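IRMA (Escherichia coli CFT073, PDB 5EK5) is a secreted virulence-associated protein with a fibronectin-type fold that probably acts by mimicking host interleukin receptors. Local coordinates at residues L48-K51 / Y52-L56. Sequence-based numbering, arbitrary orientation.
Sequences LKDK and YGQTL
Asp50 OD1 accepts Gln54 N at 2.8 Å, the donor coming from above the carboxylate plane, and takes a second, weak bond from Tyr52 N. The other oxygen, OD2, receives Gln54 NE2 at 2.7 Å on its syn side, with carboxylate and amide planes 41° apart. Bonds on both oxygens fix the rotation of this buried carboxylate. Asp50 CG sits between its own backbone N and carbonyl carbon (chi1 60°), which folds the acid back over the turn. That turn is type I, running from Asp50 to Gly53 and closed by Gly53 N on Asp50 O at 3.1 Å; it forms the tip of the beta hairpin joining strand 42-49 to strand 55-63, the latter an outermost strand, within this chain, of an antiparallel four-stranded sheet in the fibronectin-like sandwich. Gly53 takes the positive phi (98°) that glycine readily adopts, and so carries the chain out of the turn. Toward the strands, Asp50 N bonds Gln54 O, and Leu56 N meets Leu48 O at 2.7 Å. Between these bonds, Lys49 and Thr55 make a non-hydrogen-bonded pair. At the tip, Lys51 CG sits over the Tyr52 ring face, 4.0 Å from the centroid, in a CH-pi contact, while Lys51 CE reaches the phenol end.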
ATOM      1  N   LEU B  48       3.076  -7.412  18.040  1.00 44.56           N
ATOM      2  CA  LEU B  48       1.765  -6.831  17.764  1.00 41.03           C
ATOM      3  C   LEU B  48       1.382  -5.901  18.905  1.00 41.82           C
ATOM      4  O   LEU B  48       1.454  -6.276  20.075  1.00 44.82           O
ATOM      5  CB  LEU B  48       0.696  -7.911  17.563  1.00 35.21           C
ATOM      6  CG  LEU B  48       0.688  -8.689  16.240  1.00 33.94           C
ATOM      7  CD1 LEU B  48       1.985  -9.453  16.003  1.00 38.77           C
ATOM      8  CD2 LEU B  48      -0.503  -9.625  16.168  1.00 32.73           C
ATOM      9  N   LYS B  49       0.976  -4.685  18.559  1.00 38.26           N
ATOM     10  CA  LYS B  49       0.750  -3.648  19.552  1.00 36.04           C
ATOM     11  C   LYS B  49      -0.652  -3.074  19.425  1.00 32.86           C
ATOM     12  O   LYS B  49      -1.222  -3.060  18.335  1.00 28.94           O
ATOM     13  CB  LYS B  49       1.789  -2.540  19.386  1.00 40.34           C
ATOM     14  CG  LYS B  49       3.221  -2.997  19.643  1.00 42.67           C
ATOM     15  CD  LYS B  49       4.214  -1.868  19.434  1.00 44.46           C
ATOM     16  CE  LYS B  49       5.612  -2.295  19.839  1.00 53.14           C
ATOM     17  NZ  LYS B  49       6.556  -1.149  19.867  1.00 60.24           N
ATOM     18  N   ASP B  50      -1.218  -2.610  20.536  1.00 32.27           N
ATOM     19  CA  ASP B  50      -2.493  -1.902  20.467  1.00 32.88           C
ATOM     20  C   ASP B  50      -2.257  -0.461  20.012  1.00 33.52           C
ATOM     21  O   ASP B  50      -1.130  -0.092  19.673  1.00 36.12           O
ATOM     22  CB  ASP B  50      -3.243  -1.969  21.810  1.00 39.95           C
ATOM     23  CG  ASP B  50      -2.471  -1.348  22.970  1.00 45.01           C
ATOM     24  OD1 ASP B  50      -1.629  -0.453  22.757  1.00 45.31           O
ATOM     25  OD2 ASP B  50      -2.715  -1.775  24.117  1.00 51.63           O
ATOM     26  N   LYS B  51      -3.305   0.356  20.019  1.00 31.56           N
ATOM     27  CA  LYS B  51      -3.198   1.724  19.518  1.00 34.31           C
ATOM     28  C   LYS B  51      -2.380   2.602  20.459  1.00 38.59           C
ATOM     29  O   LYS B  51      -1.862   3.643  20.056  1.00 44.27           O
ATOM     30  CB  LYS B  51      -4.585   2.331  19.308  1.00 37.73           C
ATOM     31  CG  LYS B  51      -5.452   2.378  20.555  1.00 44.62           C
ATOM     32  CD  LYS B  51      -6.800   3.014  20.248  1.00 51.84           C
ATOM     33  CE  LYS B  51      -7.871   2.562  21.225  1.00 56.25           C
ATOM     34  NZ  LYS B  51      -9.143   3.311  21.021  1.00 57.32           N
ATOM     35  N   TYR B  52      -2.290   2.188  21.718  1.00 35.35           N
ATOM     36  CA  TYR B  52      -1.537   2.927  22.724  1.00 39.83           C
ATOM     37  C   TYR B  52      -0.042   2.620  22.646  1.00 41.95           C
ATOM     38  O   TYR B  52       0.778   3.320  23.236  1.00 45.12           O
ATOM     39  CB  TYR B  52      -2.079   2.611  24.117  1.00 46.19           C
ATOM     40  CG  TYR B  52      -3.541   2.968  24.263  1.00 47.84           C
ATOM     41  CD1 TYR B  52      -4.020   4.195  23.823  1.00 47.09           C
ATOM     42  CD2 TYR B  52      -4.447   2.071  24.812  1.00 48.21           C
ATOM     43  CE1 TYR B  52      -5.355   4.525  23.942  1.00 47.51           C
ATOM     44  CE2 TYR B  52      -5.785   2.394  24.936  1.00 47.79           C
ATOM     45  CZ  TYR B  52      -6.233   3.622  24.499  1.00 48.83           C
ATOM     46  OH  TYR B  52      -7.564   3.956  24.616  1.00 53.01           O
ATOM     47  N   GLY B  53       0.306   1.565  21.916  1.00 44.55           N
ATOM     48  CA  GLY B  53       1.693   1.164  21.772  1.00 41.43           C
ATOM     49  C   GLY B  53       2.088   0.051  22.722  1.00 42.52           C
ATOM     50  O   GLY B  53       3.268  -0.282  22.844  1.00 42.60           O
ATOM     51  N   GLN B  54       1.100  -0.531  23.395  1.00 43.49           N
ATOM     52  CA  GLN B  54       1.358  -1.619  24.333  1.00 48.61           C
ATOM     53  C   GLN B  54       1.459  -2.958  23.610  1.00 44.70           C
ATOM     54  O   GLN B  54       0.633  -3.278  22.758  1.00 45.10           O
ATOM     55  CB  GLN B  54       0.261  -1.675  25.399  1.00 50.71           C
ATOM     56  CG  GLN B  54       0.073  -0.371  26.161  1.00 53.86           C
ATOM     57  CD  GLN B  54      -1.118  -0.407  27.100  1.00 55.22           C
ATOM     58  OE1 GLN B  54      -0.975  -0.229  28.310  1.00 55.29           O
ATOM     59  NE2 GLN B  54      -2.306  -0.626  26.542  1.00 52.99           N
ATOM     60  N   THR B  55       2.474  -3.739  23.963  1.00 45.23           N
ATOM     61  CA  THR B  55       2.710  -5.025  23.322  1.00 48.59           C
ATOM     62  C   THR B  55       1.649  -6.040  23.729  1.00 42.33           C
ATOM     63  O   THR B  55       1.393  -6.242  24.918  1.00 40.60           O
ATOM     64  CB  THR B  55       4.103  -5.581  23.675  1.00 55.82           C
ATOM     65  OG1 THR B  55       5.112  -4.700  23.169  1.00 63.18           O
ATOM     66  CG2 THR B  55       4.298  -6.965  23.076  1.00 52.06           C
ATOM     67  N   LEU B  56       1.026  -6.666  22.736  1.00 35.75           N
ATOM     68  CA  LEU B  56       0.025  -7.692  22.983  1.00 36.97           C
ATOM     69  C   LEU B  56       0.656  -9.078  22.919  1.00 40.54           C
ATOM     70  O   LEU B  56       0.779  -9.764  23.934  1.00 43.26           O
ATOM     71  CB  LEU B  56      -1.112  -7.579  21.967  1.00 33.22           C
ATOM     72  CG  LEU B  56      -1.769  -6.199  21.865  1.00 36.24           C
ATOM     73  CD1 LEU B  56      -2.695  -6.125  20.663  1.00 34.90           C
ATOM     74  CD2 LEU B  56      -2.518  -5.863  23.142  1.00 33.77           C
TER